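Local coordinates for glucuronan lyase A (Trichoderma reesei, PDB 2ZZJ), which probably cleaves beta-1,4-linked glucuronan within the chain by elimination, as a calcium-binding lyase of polysaccharide lyase family 20 with a beta-jelly roll fold, at residues S3-G8 against Y221-V226; G12-R17 against V56-G61; A90-N95 against F193-G198. All blocks are in the same frame, centred on the assembly; numbering follows the deposited sequence.

Interaction 1 (S3-G8 against Y221-V226). With CA (calcium ion), chain B.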
loop_
_atom_site.group_PDB
_atom_site.type_symbol
_atom_site.label_atom_id
_atom_site.label_comp_id
_atom_site.label_asym_id
_atom_site.label_seq_id
_atom_site.Cartn_x
_atom_site.Cartn_y
_atom_site.Cartn_z
ATOM N N SER A 3 -3.007 10.954 13.660
ATOM C CA SER A 3 -4.457 10.790 13.518
ATOM C C SER A 3 -4.865 9.329 13.565
ATOM O O SER A 3 -6.031 8.989 13.820
ATOM C CB SER A 3 -4.919 11.454 12.226
ATOM O OG SER A 3 -4.278 10.822 11.137
ATOM N N PHE A 4 -3.903 8.427 13.357
ATOM C CA PHE A 4 -4.203 7.000 13.400
ATOM C C PHE A 4 -2.977 6.257 13.903
ATOM O O PHE A 4 -1.854 6.616 13.524
ATOM C CB PHE A 4 -4.582 6.473 11.995
ATOM C CG PHE A 4 -4.852 4.991 11.941
ATOM C CD1 PHE A 4 -5.966 4.420 12.555
ATOM C CD2 PHE A 4 -3.972 4.158 11.247
ATOM C CE1 PHE A 4 -6.201 3.034 12.478
ATOM C CE2 PHE A 4 -4.185 2.782 11.162
ATOM C CZ PHE A 4 -5.283 2.209 11.765
ATOM N N TYR A 5 -3.188 5.237 14.733
ATOM C CA TYR A 5 -2.093 4.365 15.173
ATOM C C TYR A 5 -2.636 2.974 15.351
ATOM O O TYR A 5 -3.713 2.780 15.986
ATOM C CB TYR A 5 -1.437 4.859 16.480
ATOM C CG TYR A 5 -0.470 3.853 17.052
ATOM C CD1 TYR A 5 0.703 3.490 16.348
ATOM C CD2 TYR A 5 -0.715 3.243 18.294
ATOM C CE1 TYR A 5 1.602 2.529 16.876
ATOM C CE2 TYR A 5 0.167 2.272 18.822
ATOM C CZ TYR A 5 1.317 1.937 18.122
ATOM O OH TYR A 5 2.204 1.001 18.633
ATOM N N ASN A 6 -1.948 1.992 14.795
ATOM C CA ASN A 6 -2.323 0.592 15.053
ATOM C C ASN A 6 -1.112 -0.247 15.380
ATOM O O ASN A 6 -0.162 -0.318 14.580
ATOM C CB ASN A 6 -3.075 -0.015 13.867
ATOM C CG ASN A 6 -3.616 -1.409 14.173
ATOM O OD1 ASN A 6 -2.935 -2.422 13.974
ATOM N ND2 ASN A 6 -4.882 -1.473 14.652
ATOM N N ASP A 7 -1.140 -0.895 16.552
ATOM C CA ASP A 7 0.012 -1.669 17.022
ATOM C C ASP A 7 -0.012 -3.139 16.599
ATOM O O ASP A 7 0.631 -3.985 17.253
ATOM C CB ASP A 7 0.100 -1.628 18.555
ATOM C CG ASP A 7 -1.049 -2.388 19.222
ATOM O OD1 ASP A 7 -2.061 -2.664 18.539
ATOM O OD2 ASP A 7 -0.939 -2.689 20.444
ATOM N N GLY A 8 -0.681 -3.454 15.499
ATOM C CA GLY A 8 -0.693 -4.845 15.003
ATOM C C GLY A 8 -1.839 -5.635 15.611
ATOM O O GLY A 8 -1.645 -6.765 16.061
ATOM N N TYR A 221 2.470 -7.426 9.075
ATOM C CA TYR A 221 2.450 -5.978 9.223
ATOM C C TYR A 221 2.397 -5.611 10.687
ATOM O O TYR A 221 1.860 -6.373 11.512
ATOM C CB TYR A 221 1.195 -5.395 8.568
ATOM C CG TYR A 221 1.198 -5.493 7.073
ATOM C CD1 TYR A 221 1.640 -4.411 6.299
ATOM C CD2 TYR A 221 0.785 -6.644 6.432
ATOM C CE1 TYR A 221 1.649 -4.485 4.870
ATOM C CE2 TYR A 221 0.802 -6.745 5.008
ATOM C CZ TYR A 221 1.216 -5.658 4.262
ATOM O OH TYR A 221 1.159 -5.780 2.892
ATOM N N ASP A 222 2.870 -4.422 10.997
ATOM C CA ASP A 222 2.801 -3.917 12.366
ATOM C C ASP A 222 3.026 -2.412 12.371
ATOM O O ASP A 222 3.527 -1.854 11.392
ATOM C CB ASP A 222 3.892 -4.620 13.184
ATOM C CG ASP A 222 3.615 -4.602 14.697
ATOM O OD1 ASP A 222 2.620 -3.968 15.151
ATOM O OD2 ASP A 222 4.419 -5.224 15.406
ATOM N N GLU A 223 2.707 -1.774 13.504
ATOM C CA GLU A 223 3.124 -0.439 13.784
ATOM C C GLU A 223 2.757 0.527 12.623
ATOM O O GLU A 223 3.637 1.144 12.018
ATOM C CB GLU A 223 4.656 -0.449 14.091
ATOM C CG GLU A 223 5.169 0.728 14.870
ATOM C CD GLU A 223 4.667 0.789 16.342
ATOM O OE1 GLU A 223 5.092 1.768 16.991
ATOM O OE2 GLU A 223 3.865 -0.073 16.821
ATOM N N VAL A 224 1.462 0.628 12.325
ATOM C CA VAL A 224 0.977 1.501 11.253
ATOM C C VAL A 224 0.502 2.805 11.867
ATOM O O VAL A 224 -0.144 2.790 12.938
ATOM C CB VAL A 224 -0.204 0.847 10.468
ATOM C CG1 VAL A 224 -0.573 1.698 9.222
ATOM C CG2 VAL A 224 0.144 -0.605 10.032
ATOM N N ALA A 225 0.800 3.927 11.208
ATOM C CA ALA A 225 0.445 5.247 11.743
ATOM C C ALA A 225 0.250 6.247 10.614
ATOM O O ALA A 225 0.897 6.122 9.539
ATOM C CB ALA A 225 1.543 5.778 12.717
ATOM N N VAL A 226 -0.632 7.233 10.881
ATOM C CA VAL A 226 -0.810 8.386 10.006
ATOM C C VAL A 226 -0.689 9.599 10.916
ATOM O O VAL A 226 -1.225 9.592 12.032
ATOM C CB VAL A 226 -2.204 8.406 9.277
ATOM C CG1 VAL A 226 -2.256 9.601 8.295
ATOM C CG2 VAL A 226 -2.466 7.065 8.545
HETATM CA CA CA B . 2.900 -4.732 17.455
HETATM O O HOH W 1 3.434 -2.441 17.977
HETATM O O HOH W 2 1.656 -5.040 19.585
#
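Phe4 and Asn6 pair with Val226 and Val224 as antiparallel neighbours, joining the N-terminal strand to strand 216-227. Backbone bonds run both ways at each pair. The shortest is Asn6 N to Val224 O, 2.7 Å. Two bulges interrupt the pairing. At one end Ser3 and Phe4 both face Val226, a classic beta bulge. Val226 O takes both their N-H groups from the same face of its plane, at 2.8 Å from Ser3 N and 3.2 Å from Phe4 N. At the other end Glu223 and Val224 both face Asn6, a G1 bulge.

Apolar contacts are few. The edge of the Phe4 ring meets Val224 through CE2 and CG1, 4.2 Å apart. On the other face of the sheet, the Tyr5 ring edge approaches the methyl of Ala225.

The main polar side-chain contact joins Tyr5 and Glu223. Tyr5 OH donates to Glu223 OE2 at 2.7 Å, on the syn side but 29° out of the carboxylate plane. Ring and carboxylate planes stand 82° apart. Glu223 is bent at chi2 (68°), which brings its carboxylate back to the tyrosine. Lys33 forms a salt bridge with OE1.

The calcium ion binds Asp7 O at 2.4 Å. Asp222 grips it with both oxygens, OD1 at 2.4 Å and OD2 at 2.6 Å. Two waters and the carbonyls of Lys33 and Ser36 complete the site. Water 1 also donates to Glu223 OE2, making Glu223 a second-shell residue. The metal thus ties Asp7 to strand 216-227 and the loop of Lys33 and Ser36, and its charge probably offsets the gathered oxygens.

Interaction 2 (G12-R17 against V56-G61); sequences GWDYVR and VDHNRG
Tyr15-Arg17 runs antiparallel to Val56-His58 at 148°, with the strand axes 4.8 Å apart at closest approach. It is an edge pairing in one sheet of the beta-jelly roll. Val16 and Val56 form a non-hydrogen-bonded pair. Next to it Asp57 N donates to Tyr15 O, and Asp14 N, in the loop before the strand, donates to Asp57 O.

On the inner side Val56 packs on Trp13. Val56 CG2 lies over the face of the indole, 3.4 Å from the centroid of the Trp13 six-membered ring. The ring edge faces Asp57 O and His58 N. Val197 and Leu38 add to the packing around Trp13.

On the other face Arg17 grips Asp57 end-on. Arg17 NH1 meets Asp57 OD1 at 2.9 Å and Arg17 NH2 meets Asp57 OD2 at 2.8 Å, both on syn lone pairs. The guanidinium and carboxylate planes are 22° apart, and a bend at chi3 (-60°) turns the guanidinium to the acid. Glu55 forms a second salt bridge with Arg17 NH1.

Asp14 holds the corner of the partner strand. Waters 3 and 4 donate to its OD2, the first weakly. The anti lone pair of Asp14 OD2 receives Asn59 N at 2.7 Å, nearly straight.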
loop_
_atom_site.group_PDB
_atom_site.type_symbol
_atom_site.label_atom_id
_atom_site.label_comp_id
_atom_site.label_asym_id
_atom_site.label_seq_id
_atom_site.Cartn_x
_atom_site.Cartn_y
_atom_site.Cartn_z
ATOM N N GLY A 12 -9.505 -1.325 15.364
ATOM C CA GLY A 12 -9.185 0.043 14.970
ATOM C C GLY A 12 -9.203 0.215 13.477
ATOM O O GLY A 12 -9.228 1.336 12.994
ATOM N N TRP A 13 -9.154 -0.892 12.736
ATOM C CA TRP A 13 -9.304 -0.846 11.278
ATOM C C TRP A 13 -10.793 -0.839 10.988
ATOM O O TRP A 13 -11.556 -1.518 11.682
ATOM C CB TRP A 13 -8.684 -2.082 10.635
ATOM C CG TRP A 13 -7.228 -2.189 10.912
ATOM C CD1 TRP A 13 -6.621 -3.011 11.812
ATOM C CD2 TRP A 13 -6.186 -1.444 10.271
ATOM N NE1 TRP A 13 -5.253 -2.822 11.775
ATOM C CE2 TRP A 13 -4.970 -1.849 10.845
ATOM C CE3 TRP A 13 -6.171 -0.470 9.262
ATOM C CZ2 TRP A 13 -3.723 -1.320 10.433
ATOM C CZ3 TRP A 13 -4.928 0.057 8.854
ATOM C CH2 TRP A 13 -3.727 -0.383 9.443
ATOM N N ASP A 14 -11.184 -0.052 9.994
ATOM C CA ASP A 14 -12.586 0.082 9.583
ATOM C C ASP A 14 -13.127 -1.177 8.930
ATOM O O ASP A 14 -14.319 -1.500 9.076
ATOM C CB ASP A 14 -12.708 1.278 8.629
ATOM C CG ASP A 14 -12.343 2.608 9.317
ATOM O OD1 ASP A 14 -12.944 2.896 10.382
ATOM O OD2 ASP A 14 -11.464 3.363 8.829
ATOM N N TYR A 15 -12.271 -1.884 8.195
ATOM C CA TYR A 15 -12.706 -3.020 7.409
ATOM C C TYR A 15 -11.529 -3.976 7.223
ATOM O O TYR A 15 -10.378 -3.523 7.133
ATOM C CB TYR A 15 -13.228 -2.558 6.053
ATOM C CG TYR A 15 -13.908 -3.669 5.271
ATOM C CD1 TYR A 15 -15.147 -4.192 5.678
ATOM C CD2 TYR A 15 -13.303 -4.208 4.132
ATOM C CE1 TYR A 15 -15.758 -5.229 4.950
ATOM C CE2 TYR A 15 -13.897 -5.231 3.404
ATOM C CZ TYR A 15 -15.111 -5.743 3.822
ATOM O OH TYR A 15 -15.676 -6.750 3.071
ATOM N N VAL A 16 -11.846 -5.272 7.214
ATOM C CA VAL A 16 -10.889 -6.369 6.987
ATOM C C VAL A 16 -11.351 -7.150 5.764
ATOM O O VAL A 16 -12.442 -7.711 5.761
ATOM C CB VAL A 16 -10.784 -7.265 8.224
ATOM C CG1 VAL A 16 -9.729 -8.380 8.030
ATOM C CG2 VAL A 16 -10.450 -6.397 9.435
ATOM N N ARG A 17 -10.525 -7.167 4.721
ATOM C CA ARG A 17 -10.886 -7.783 3.427
ATOM C C ARG A 17 -10.056 -9.051 3.283
ATOM O O ARG A 17 -8.830 -8.980 3.323
ATOM C CB ARG A 17 -10.599 -6.804 2.296
ATOM C CG ARG A 17 -10.919 -7.281 0.870
ATOM C CD ARG A 17 -10.643 -6.180 -0.207
ATOM N NE ARG A 17 -11.440 -4.988 0.024
ATOM C CZ ARG A 17 -11.052 -3.914 0.734
ATOM N NH1 ARG A 17 -9.796 -3.807 1.241
ATOM N NH2 ARG A 17 -11.933 -2.927 0.918
ATOM N N VAL A 56 -6.339 -4.575 5.415
ATOM C CA VAL A 56 -7.099 -3.856 6.427
ATOM C C VAL A 56 -7.164 -2.408 6.004
ATOM O O VAL A 56 -6.208 -1.885 5.415
ATOM C CB VAL A 56 -6.504 -4.000 7.819
ATOM C CG1 VAL A 56 -6.669 -5.458 8.288
ATOM C CG2 VAL A 56 -4.969 -3.577 7.819
ATOM N N ASP A 57 -8.320 -1.762 6.245
ATOM C CA ASP A 57 -8.581 -0.437 5.661
ATOM C C ASP A 57 -8.644 0.602 6.761
ATOM O O ASP A 57 -9.300 0.381 7.803
ATOM C CB ASP A 57 -9.937 -0.346 4.931
ATOM C CG ASP A 57 -10.058 -1.267 3.723
ATOM O OD1 ASP A 57 -9.075 -1.955 3.378
ATOM O OD2 ASP A 57 -11.205 -1.328 3.157
ATOM N N HIS A 58 -7.969 1.720 6.527
ATOM C CA HIS A 58 -8.156 2.930 7.319
ATOM C C HIS A 58 -8.820 3.917 6.382
ATOM O O HIS A 58 -8.177 4.446 5.495
ATOM C CB HIS A 58 -6.819 3.496 7.794
ATOM C CG HIS A 58 -6.931 4.826 8.475
ATOM N ND1 HIS A 58 -7.565 4.983 9.694
ATOM C CD2 HIS A 58 -6.469 6.050 8.131
ATOM C CE1 HIS A 58 -7.499 6.252 10.064
ATOM N NE2 HIS A 58 -6.849 6.921 9.132
ATOM N N ASN A 59 -10.116 4.148 6.567
ATOM C CA ASN A 59 -10.862 4.950 5.577
ATOM C C ASN A 59 -10.366 6.359 5.326
ATOM O O ASN A 59 -10.378 6.841 4.190
ATOM C CB ASN A 59 -12.360 4.940 5.924
ATOM C CG ASN A 59 -12.996 3.599 5.655
ATOM O OD1 ASN A 59 -12.530 2.852 4.787
ATOM N ND2 ASN A 59 -14.052 3.264 6.414
ATOM N N ARG A 60 -9.875 7.007 6.378
ATOM C CA ARG A 60 -9.426 8.388 6.264
ATOM C C ARG A 60 -7.943 8.458 5.887
ATOM O O ARG A 60 -7.092 8.819 6.705
ATOM C CB ARG A 60 -9.768 9.194 7.544
ATOM C CG ARG A 60 -11.317 9.318 7.792
ATOM C CD ARG A 60 -11.733 10.312 8.924
ATOM N NE ARG A 60 -13.115 10.084 9.398
ATOM C CZ ARG A 60 -14.191 10.761 8.962
ATOM N NH1 ARG A 60 -14.063 11.712 8.029
ATOM N NH2 ARG A 60 -15.405 10.492 9.452
ATOM N N GLY A 61 -7.631 8.092 4.643
ATOM C CA GLY A 61 -6.249 8.103 4.158
ATOM C C GLY A 61 -5.751 9.479 3.804
ATOM O O GLY A 61 -4.817 9.984 4.410
HETATM O O HOH W 3 -9.156 2.912 10.742
HETATM O O HOH W 4 -10.770 6.089 9.152
#

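Interaction 3 (A90-N95 against F193-G198)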
loop_
_atom_site.group_PDB
_atom_site.type_symbol
_atom_site.label_atom_id
_atom_site.label_comp_id
_atom_site.label_asym_id
_atom_site.label_seq_id
_atom_site.Cartn_x
_atom_site.Cartn_y
_atom_site.Cartn_z
ATOM N N ALA A 90 0.652 -2.179 -0.018
ATOM C CA ALA A 90 -0.134 -1.042 0.537
ATOM C C ALA A 90 -0.709 -0.227 -0.606
ATOM O O ALA A 90 -0.141 -0.208 -1.728
ATOM C CB ALA A 90 0.752 -0.139 1.409
ATOM N N GLN A 91 -1.823 0.461 -0.358
ATOM C CA GLN A 91 -2.356 1.316 -1.428
ATOM C C GLN A 91 -3.299 2.341 -0.891
ATOM O O GLN A 91 -3.961 2.088 0.140
ATOM C CB GLN A 91 -3.079 0.484 -2.490
ATOM C CG GLN A 91 -4.202 -0.414 -2.002
ATOM C CD GLN A 91 -5.072 -0.946 -3.162
ATOM O OE1 GLN A 91 -5.134 -0.333 -4.227
ATOM N NE2 GLN A 91 -5.721 -2.083 -2.953
ATOM N N PHE A 92 -3.350 3.470 -1.595
ATOM C CA PHE A 92 -4.401 4.475 -1.405
ATOM C C PHE A 92 -5.411 4.297 -2.500
ATOM O O PHE A 92 -5.038 4.127 -3.691
ATOM C CB PHE A 92 -3.808 5.864 -1.479
ATOM C CG PHE A 92 -2.898 6.187 -0.321
ATOM C CD1 PHE A 92 -3.436 6.750 0.854
ATOM C CD2 PHE A 92 -1.534 5.940 -0.391
ATOM C CE1 PHE A 92 -2.609 7.081 1.930
ATOM C CE2 PHE A 92 -0.702 6.254 0.701
ATOM C CZ PHE A 92 -1.261 6.818 1.861
ATOM N N ILE A 93 -6.682 4.340 -2.117
ATOM C CA ILE A 93 -7.752 4.051 -3.062
ATOM C C ILE A 93 -9.063 4.730 -2.658
ATOM O O ILE A 93 -9.487 4.683 -1.478
ATOM C CB ILE A 93 -7.903 2.505 -3.267
ATOM C CG1 ILE A 93 -8.959 2.161 -4.347
ATOM C CG2 ILE A 93 -8.166 1.777 -1.917
ATOM C CD1 ILE A 93 -9.052 0.679 -4.597
ATOM N N ALA A 94 -9.708 5.351 -3.655
ATOM C CA ALA A 94 -11.001 6.014 -3.460
ATOM C C ALA A 94 -12.052 5.403 -4.373
ATOM O O ALA A 94 -11.752 5.037 -5.509
ATOM C CB ALA A 94 -10.892 7.467 -3.776
ATOM N N ASN A 95 -13.274 5.319 -3.872
ATOM C CA ASN A 95 -14.425 5.059 -4.712
ATOM C C ASN A 95 -14.984 6.405 -5.141
ATOM O O ASN A 95 -15.274 7.278 -4.300
ATOM C CB ASN A 95 -15.476 4.240 -3.969
ATOM C CG ASN A 95 -16.635 3.824 -4.869
ATOM O OD1 ASN A 95 -16.475 3.664 -6.079
ATOM N ND2 ASN A 95 -17.792 3.633 -4.277
ATOM N N PHE A 193 -9.473 9.345 -0.054
ATOM C CA PHE A 193 -8.849 8.051 -0.395
ATOM C C PHE A 193 -8.592 7.276 0.883
ATOM O O PHE A 193 -8.084 7.854 1.867
ATOM C CB PHE A 193 -7.519 8.314 -1.047
ATOM C CG PHE A 193 -7.608 8.686 -2.511
ATOM C CD1 PHE A 193 -7.364 7.722 -3.491
ATOM C CD2 PHE A 193 -7.922 10.004 -2.912
ATOM C CE1 PHE A 193 -7.415 8.059 -4.852
ATOM C CE2 PHE A 193 -7.969 10.362 -4.279
ATOM C CZ PHE A 193 -7.731 9.397 -5.247
ATOM N N GLN A 194 -8.912 5.985 0.870
ATOM C CA GLN A 194 -8.591 5.093 1.979
ATOM C C GLN A 194 -7.094 4.813 1.953
ATOM O O GLN A 194 -6.461 4.910 0.907
ATOM C CB GLN A 194 -9.305 3.760 1.829
ATOM C CG GLN A 194 -10.795 3.841 1.548
ATOM C CD GLN A 194 -11.366 2.490 1.332
ATOM O OE1 GLN A 194 -10.659 1.556 0.942
ATOM N NE2 GLN A 194 -12.670 2.351 1.574
ATOM N N PHE A 195 -6.540 4.479 3.117
ATOM C CA PHE A 195 -5.167 3.982 3.195
ATOM C C PHE A 195 -5.317 2.529 3.604
ATOM O O PHE A 195 -5.862 2.225 4.682
ATOM C CB PHE A 195 -4.391 4.771 4.239
ATOM C CG PHE A 195 -3.005 4.245 4.489
ATOM C CD1 PHE A 195 -2.187 3.844 3.425
ATOM C CD2 PHE A 195 -2.527 4.137 5.804
ATOM C CE1 PHE A 195 -0.872 3.360 3.647
ATOM C CE2 PHE A 195 -1.196 3.642 6.050
ATOM C CZ PHE A 195 -0.391 3.258 4.981
ATOM N N ARG A 196 -4.884 1.623 2.730
ATOM C CA ARG A 196 -4.954 0.205 3.026
ATOM C C ARG A 196 -3.553 -0.382 3.157
ATOM O O ARG A 196 -2.630 -0.018 2.383
ATOM C CB ARG A 196 -5.655 -0.549 1.908
ATOM C CG ARG A 196 -7.055 -0.038 1.602
ATOM C CD ARG A 196 -7.655 -0.981 0.620
ATOM N NE ARG A 196 -8.996 -0.557 0.231
ATOM C CZ ARG A 196 -9.676 -1.128 -0.757
ATOM N NH1 ARG A 196 -9.141 -2.150 -1.449
ATOM N NH2 ARG A 196 -10.881 -0.662 -1.060
ATOM N N VAL A 197 -3.395 -1.291 4.120
ATOM C CA VAL A 197 -2.177 -2.112 4.127
ATOM C C VAL A 197 -2.560 -3.584 4.008
ATOM O O VAL A 197 -3.572 -4.038 4.582
ATOM C CB VAL A 197 -1.185 -1.824 5.326
ATOM C CG1 VAL A 197 -0.742 -0.344 5.363
ATOM C CG2 VAL A 197 -1.754 -2.312 6.674
ATOM N N GLY A 198 -1.769 -4.344 3.261
ATOM C CA GLY A 198 -2.050 -5.761 3.144
ATOM C C GLY A 198 -1.597 -6.363 1.834
ATOM O O GLY A 198 -1.244 -5.641 0.889
#
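Ala90 and Val197 open the pairing, their side chains CB and CG1 4.2 Å apart. The strands run antiparallel and cross at 149° in a sheet of the beta-jelly roll.

Gln91 is hydrogen-bonded to Arg196 in both directions through the backbone. Its side chain lies alongside that of Arg196 and points the same way. The amide and guanidinium planes are 78° apart. Glu55 joins the two ends, accepting a hydrogen bond from Gln91 NE2 and forming a salt bridge with Arg196 NH1.

Phe92 lies on the other face, next to Phe195. The rings make an offset stack with centroids 4.8 Å apart and planes at 22°. Phe195 CD1 sits over the rim of the Phe92 face, 3.5 Å from Phe92 CZ. Phe92 CA makes a CA-H...O contact with Gln194 O at 3.1 Å.

Ile93 pairs with Gln194 by two backbone bonds. The Ile93 CG2 methyl lies over one face of the Arg196 guanidinium, 3.3 Å from Arg196 NE. Arg196 is extended from CG to NE, carrying the guanidinium past Ile93 to Gln194. Gln194 OE1 takes Arg196 NE at 2.8 Å and Arg196 NH2 at 3.0 Å, both in the guanidinium plane. These two bonds fix the rotation of the group against the methyl.

Ala94 ends the contact, with its CB centred over the Phe193 ring, a CH-pi contact 3.6 Å from the centroid.

Strand 192-197 continues the sheet into strand 53-63, and strand 86-95 into strand 106-115. The phenylalanine face looks into the core, where Phe195 touches Val224 and Val226 of strand 216-227 in the other sheet.

Overall arrangement
Interactions 2 and 3 belong to one antiparallel sheet, their centres about 8 Å apart. Strands 53-63 and 192-197 are neighbours there, with probable backbone bonds from His58 N to Phe195 O and Val56 N to Val197 O. Interaction 1 lies in the other sheet, its centre about 11 Å from that of interaction 2 and about 14 Å from that of interaction 3. Tyr221 packs on Val197 between the sheets, and Phe4 stacks on His58. Along the chain, interaction 1 spans both others, and interaction 2 closes before interaction 3 opens. The strand pair that carries part of the calcium site thus also packs against the second sheet of the jelly roll.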